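Local coordinates for protein arginine N-methyltransferase SFM1 (Saccharomyces cerevisiae, PDB 5C74) that transfers a methyl group from S-adenosyl-L-methionine to a single arginine of ribosomal protein S3, leaving it monomethylated, at residues 136-140 with 141-145; 147-150 with 151-155. All blocks are in the same frame, centred on the assembly; numbering follows the deposited sequence.

In the fold
Contacts 1 and 2 are the two ends of one helix, 140-151, and follow each other along the chain. Contact 1 (136-140 with 141-145) lies at its start, where the chain arrives by a loop from strand 128-131, an outermost strand of the parallel sheet. Contact 2 (147-150 with 151-155) lies at its end, where the chain leaves for strand 162-169 of the three-stranded antiparallel sheet. The centres of contacts 1 and 2 are about 13 Å apart. Contact 1 is buried, near the middle of the chain; contact 2 is partly buried and farther out. The helix thus connects the two sheets of this SPOUT-clan methyltransferase, and the two contacts mark its start and its end.

Contact 1: 136-140 with 141-145; sequences KQMTT and DTAIR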
loop_
_atom_site.group_PDB
_atom_site.type_symbol
_atom_site.label_atom_id
_atom_site.label_comp_id
_atom_site.label_asym_id
_atom_site.label_seq_id
_atom_site.Cartn_x
_atom_site.Cartn_y
_atom_site.Cartn_z
ATOM N N LYS A 136 12.221 -14.574 -15.764
ATOM C CA LYS A 136 12.544 -13.535 -14.788
ATOM C C LYS A 136 11.322 -12.752 -14.342
ATOM O O LYS A 136 10.473 -12.376 -15.153
ATOM C CB LYS A 136 13.606 -12.593 -15.352
ATOM C CG LYS A 136 14.981 -13.283 -15.420
ATOM C CD LYS A 136 16.128 -12.307 -15.546
ATOM C CE LYS A 136 17.452 -13.025 -15.276
ATOM N NZ LYS A 136 17.489 -14.359 -15.935
ATOM N N GLN A 137 11.244 -12.511 -13.039
ATOM C CA GLN A 137 10.142 -11.730 -12.480
ATOM C C GLN A 137 10.037 -10.345 -13.106
ATOM O O GLN A 137 11.054 -9.677 -13.365
ATOM C CB GLN A 137 10.301 -11.595 -10.959
ATOM C CG GLN A 137 9.039 -11.059 -10.284
ATOM C CD GLN A 137 8.990 -11.359 -8.799
ATOM O OE1 GLN A 137 9.931 -11.058 -8.060
ATOM N NE2 GLN A 137 7.889 -11.959 -8.353
ATOM N N MET A 138 8.795 -9.932 -13.343
ATOM C CA MET A 138 8.450 -8.616 -13.859
ATOM C C MET A 138 7.523 -7.905 -12.890
ATOM O O MET A 138 6.754 -8.565 -12.180
ATOM C CB MET A 138 7.734 -8.731 -15.215
ATOM C CG MET A 138 8.519 -9.468 -16.322
ATOM S SD MET A 138 7.446 -9.756 -17.795
ATOM C CE MET A 138 8.758 -9.916 -19.019
ATOM N N THR A 139 7.548 -6.573 -12.894
ATOM C CA THR A 139 6.486 -5.821 -12.244
ATOM C C THR A 139 5.180 -6.097 -12.981
ATOM O O THR A 139 5.162 -6.519 -14.149
ATOM C CB THR A 139 6.745 -4.288 -12.216
ATOM O OG1 THR A 139 6.746 -3.766 -13.556
ATOM C CG2 THR A 139 8.099 -3.964 -11.528
ATOM N N THR A 140 4.071 -5.861 -12.299
ATOM C CA THR A 140 2.795 -6.178 -12.904
ATOM C C THR A 140 2.543 -5.362 -14.172
ATOM O O THR A 140 2.059 -5.897 -15.174
ATOM C CB THR A 140 1.670 -5.954 -11.916
ATOM O OG1 THR A 140 1.974 -6.685 -10.729
ATOM C CG2 THR A 140 0.359 -6.470 -12.509
ATOM N N ASP A 141 2.875 -4.076 -14.149
ATOM C CA ASP A 141 2.664 -3.262 -15.350
ATOM C C ASP A 141 3.549 -3.714 -16.511
ATOM O O ASP A 141 3.133 -3.654 -17.668
ATOM C CB ASP A 141 2.900 -1.787 -15.062
ATOM C CG ASP A 141 4.314 -1.504 -14.646
ATOM O OD1 ASP A 141 4.710 -1.994 -13.570
ATOM O OD2 ASP A 141 5.019 -0.786 -15.388
ATOM N N THR A 142 4.756 -4.181 -16.207
ATOM C CA THR A 142 5.646 -4.716 -17.249
ATOM C C THR A 142 5.073 -6.022 -17.831
ATOM O O THR A 142 5.104 -6.247 -19.056
ATOM C CB THR A 142 7.063 -4.988 -16.711
ATOM O OG1 THR A 142 7.692 -3.748 -16.362
ATOM C CG2 THR A 142 7.899 -5.670 -17.793
ATOM N N ALA A 143 4.544 -6.874 -16.952
ATOM C CA ALA A 143 3.973 -8.150 -17.375
ATOM C C ALA A 143 2.794 -7.906 -18.307
ATOM O O ALA A 143 2.627 -8.613 -19.304
ATOM C CB ALA A 143 3.532 -8.986 -16.178
ATOM N N ILE A 144 1.982 -6.910 -17.973
ATOM C CA ILE A 144 0.838 -6.572 -18.802
ATOM C C ILE A 144 1.308 -5.974 -20.124
ATOM O O ILE A 144 0.780 -6.329 -21.174
ATOM C CB ILE A 144 -0.126 -5.628 -18.062
ATOM C CG1 ILE A 144 -0.795 -6.429 -16.935
ATOM C CG2 ILE A 144 -1.177 -5.037 -19.043
ATOM C CD1 ILE A 144 -1.818 -5.676 -16.128
ATOM N N ARG A 145 2.328 -5.114 -20.099
ATOM C CA ARG A 145 2.847 -4.593 -21.369
ATOM C C ARG A 145 3.358 -5.740 -22.238
ATOM O O ARG A 145 3.125 -5.781 -23.447
ATOM C CB ARG A 145 3.973 -3.574 -21.148
ATOM C CG ARG A 145 4.612 -3.093 -22.438
ATOM C CD ARG A 145 5.528 -1.905 -22.186
ATOM N NE ARG A 145 4.743 -0.744 -21.821
ATOM C CZ ARG A 145 4.200 0.074 -22.714
ATOM N NH1 ARG A 145 4.394 -0.137 -24.014
ATOM N NH2 ARG A 145 3.484 1.105 -22.310
HETATM O O HOH W 1 9.441 -5.114 -14.464
#
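Thr139 and Asp141 meet at the start of helix 140-151, where Thr139 is the N-cap residue. Hydrogen bonds come first. Thr139 OG1 donates to Asp141 OD1 at 2.7 Å, meeting it from above the carboxylate plane, 50° out of it. The Asp141 CG sits between its own backbone N and carbonyl carbon (chi1 63°), which turns the carboxylate back over the cap. The first helical backbone bonds run from Ala143 N to Thr139 O (2.9 Å) and from Ile144 N to Thr140 O (3.0 Å).

A water accepts from Thr139 N and is also hydrogen-bonded to Thr142 OG1, joining the cap residue to the helix three residues on.

The apolar part is Met138, whose side chain crosses that of Thr142 at about a right angle, with Met138 CB 4.0 Å from Thr142 CG2. Around the cap, Glu19 of helix 14-27 touches Thr139, Ile23 touches Asp141 and Ile144, and Tyr182 of strand 181-183 touches Thr139 and Thr142. Glu19 OE2 lies close to Asp141 OD1, a like-charge approach, and Glu206 of the second subunit packs on Thr139. The extended Met138 chain carries its sulfur over the first turn, where Met138 SD lies 3.8 Å from Ala143 CA.

Contact 2: 147-150 with 151-155; sequences TQLI and IKDRI
Leu149 and Ile155 face each other across the C-terminal turn of helix 140-151. Their side chains cross at a slant, with Leu149 CD2 4.1 Å from Ile155 CD1. The same Leu149 CD2 is 3.7 Å from Asp153 OD2, so one leucine methyl touches both the Asp153 carboxylate and the isoleucine tip, which lie on the same side of it. Thr147 and Ile151 are oriented differently. They lie side by side and point the same way, one turn apart, with Thr147 CG2 and Ile151 CG1 4.0 Å apart. Gln148 is bent at chi2 (-79°), which brings its NE2 back to 3.9 Å from Lys152 CD. The OE1 of Gln148 is held by Tyr3.

The backbone widens as the helix ends. Gln148 O accepts from both Lys152 N and Asp153 N; the second is a pi-type bond, five residues on. Arg154 then takes positive phi (66°), and Ile155 N reaches Leu149 O at 2.9 Å, six residues back. Ile155 O is buried with no conventional partner, but Ile150 CA makes a CA-H...O contact to it at 3.3 Å.

Three charged side chains make polar contacts here. Lys152 NZ forms a salt bridge to Asp153 OD1 (3.0 Å) from the syn side. Arg154 NE donates to Ile151 O, 2.9 Å away and close to the guanidinium plane.

Gln148 packs on Glu26 and Val27 of helix 14-27. Leu91, from a loop, touches Thr147 and Ile151, and beyond Ile155 the chain runs on to strand 162-169.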
loop_
_atom_site.group_PDB
_atom_site.type_symbol
_atom_site.label_atom_id
_atom_site.label_comp_id
_atom_site.label_asym_id
_atom_site.label_seq_id
_atom_site.Cartn_x
_atom_site.Cartn_y
_atom_site.Cartn_z
ATOM N N THR A 147 2.466 -8.865 -22.164
ATOM C CA THR A 147 1.358 -9.670 -22.664
ATOM C C THR A 147 0.688 -8.999 -23.870
ATOM O O THR A 147 0.295 -9.672 -24.838
ATOM C CB THR A 147 0.339 -9.931 -21.543
ATOM O OG1 THR A 147 0.969 -10.726 -20.528
ATOM C CG2 THR A 147 -0.875 -10.691 -22.114
ATOM N N GLN A 148 0.564 -7.676 -23.820
ATOM C CA GLN A 148 0.002 -6.927 -24.941
ATOM C C GLN A 148 0.857 -7.093 -26.198
ATOM O O GLN A 148 0.343 -7.278 -27.304
ATOM C CB GLN A 148 -0.133 -5.442 -24.581
ATOM C CG GLN A 148 -1.190 -5.171 -23.534
ATOM C CD GLN A 148 -2.582 -5.173 -24.131
ATOM O OE1 GLN A 148 -3.324 -6.146 -24.004
ATOM N NE2 GLN A 148 -2.934 -4.088 -24.802
ATOM N N LEU A 149 2.167 -7.003 -26.033
ATOM C CA LEU A 149 3.074 -7.152 -27.165
ATOM C C LEU A 149 2.908 -8.529 -27.808
ATOM O O LEU A 149 2.920 -8.668 -29.038
ATOM C CB LEU A 149 4.531 -6.935 -26.707
ATOM C CG LEU A 149 4.888 -5.500 -26.289
ATOM C CD1 LEU A 149 6.250 -5.436 -25.561
ATOM C CD2 LEU A 149 4.912 -4.631 -27.532
ATOM N N ILE A 150 2.735 -9.548 -26.971
ATOM C CA ILE A 150 2.658 -10.928 -27.457
ATOM C C ILE A 150 1.295 -11.221 -28.089
ATOM O O ILE A 150 1.214 -11.755 -29.195
ATOM C CB ILE A 150 2.936 -11.930 -26.304
ATOM C CG1 ILE A 150 4.391 -11.831 -25.852
ATOM C CG2 ILE A 150 2.643 -13.361 -26.712
ATOM C CD1 ILE A 150 4.679 -12.607 -24.556
ATOM N N ILE A 151 0.228 -10.818 -27.405
ATOM C CA ILE A 151 -1.123 -11.216 -27.762
ATOM C C ILE A 151 -1.760 -10.239 -28.750
ATOM O O ILE A 151 -2.413 -10.645 -29.720
ATOM C CB ILE A 151 -1.998 -11.347 -26.491
ATOM C CG1 ILE A 151 -1.469 -12.478 -25.602
ATOM C CG2 ILE A 151 -3.445 -11.640 -26.843
ATOM C CD1 ILE A 151 -1.593 -13.874 -26.216
ATOM N N LYS A 152 -1.562 -8.947 -28.516
ATOM C CA LYS A 152 -2.142 -7.943 -29.402
ATOM C C LYS A 152 -1.270 -7.702 -30.622
ATOM O O LYS A 152 -1.764 -7.742 -31.753
ATOM C CB LYS A 152 -2.382 -6.630 -28.653
ATOM C CG LYS A 152 -2.784 -5.467 -29.560
ATOM C CD LYS A 152 -3.117 -4.227 -28.736
ATOM C CE LYS A 152 -2.902 -2.956 -29.555
ATOM N NZ LYS A 152 -1.466 -2.577 -29.582
ATOM N N ASP A 153 0.023 -7.460 -30.416
ATOM C CA ASP A 153 0.904 -7.126 -31.531
ATOM C C ASP A 153 1.538 -8.352 -32.186
ATOM O O ASP A 153 2.146 -8.229 -33.246
ATOM C CB ASP A 153 2.017 -6.180 -31.073
ATOM C CG ASP A 153 1.489 -4.800 -30.699
ATOM O OD1 ASP A 153 0.323 -4.486 -31.049
ATOM O OD2 ASP A 153 2.240 -4.034 -30.061
ATOM N N ARG A 154 1.414 -9.506 -31.531
ATOM C CA ARG A 154 1.909 -10.786 -32.061
ATOM C C ARG A 154 3.425 -10.796 -32.164
ATOM O O ARG A 154 4.013 -11.378 -33.090
ATOM C CB ARG A 154 1.271 -11.101 -33.425
ATOM C CG ARG A 154 -0.254 -11.186 -33.383
ATOM C CD ARG A 154 -0.779 -12.132 -32.300
ATOM N NE ARG A 154 -2.235 -12.039 -32.203
ATOM C CZ ARG A 154 -3.092 -12.715 -32.964
ATOM N NH1 ARG A 154 -2.649 -13.560 -33.894
ATOM N NH2 ARG A 154 -4.398 -12.537 -32.799
ATOM N N ILE A 155 4.063 -10.165 -31.188
ATOM C CA ILE A 155 5.521 -10.189 -31.097
ATOM C C ILE A 155 5.920 -11.288 -30.126
ATOM O O ILE A 155 5.539 -11.259 -28.958
ATOM C CB ILE A 155 6.073 -8.826 -30.636
ATOM C CG1 ILE A 155 5.625 -7.732 -31.621
ATOM C CG2 ILE A 155 7.605 -8.872 -30.489
ATOM C CD1 ILE A 155 5.926 -6.312 -31.151
#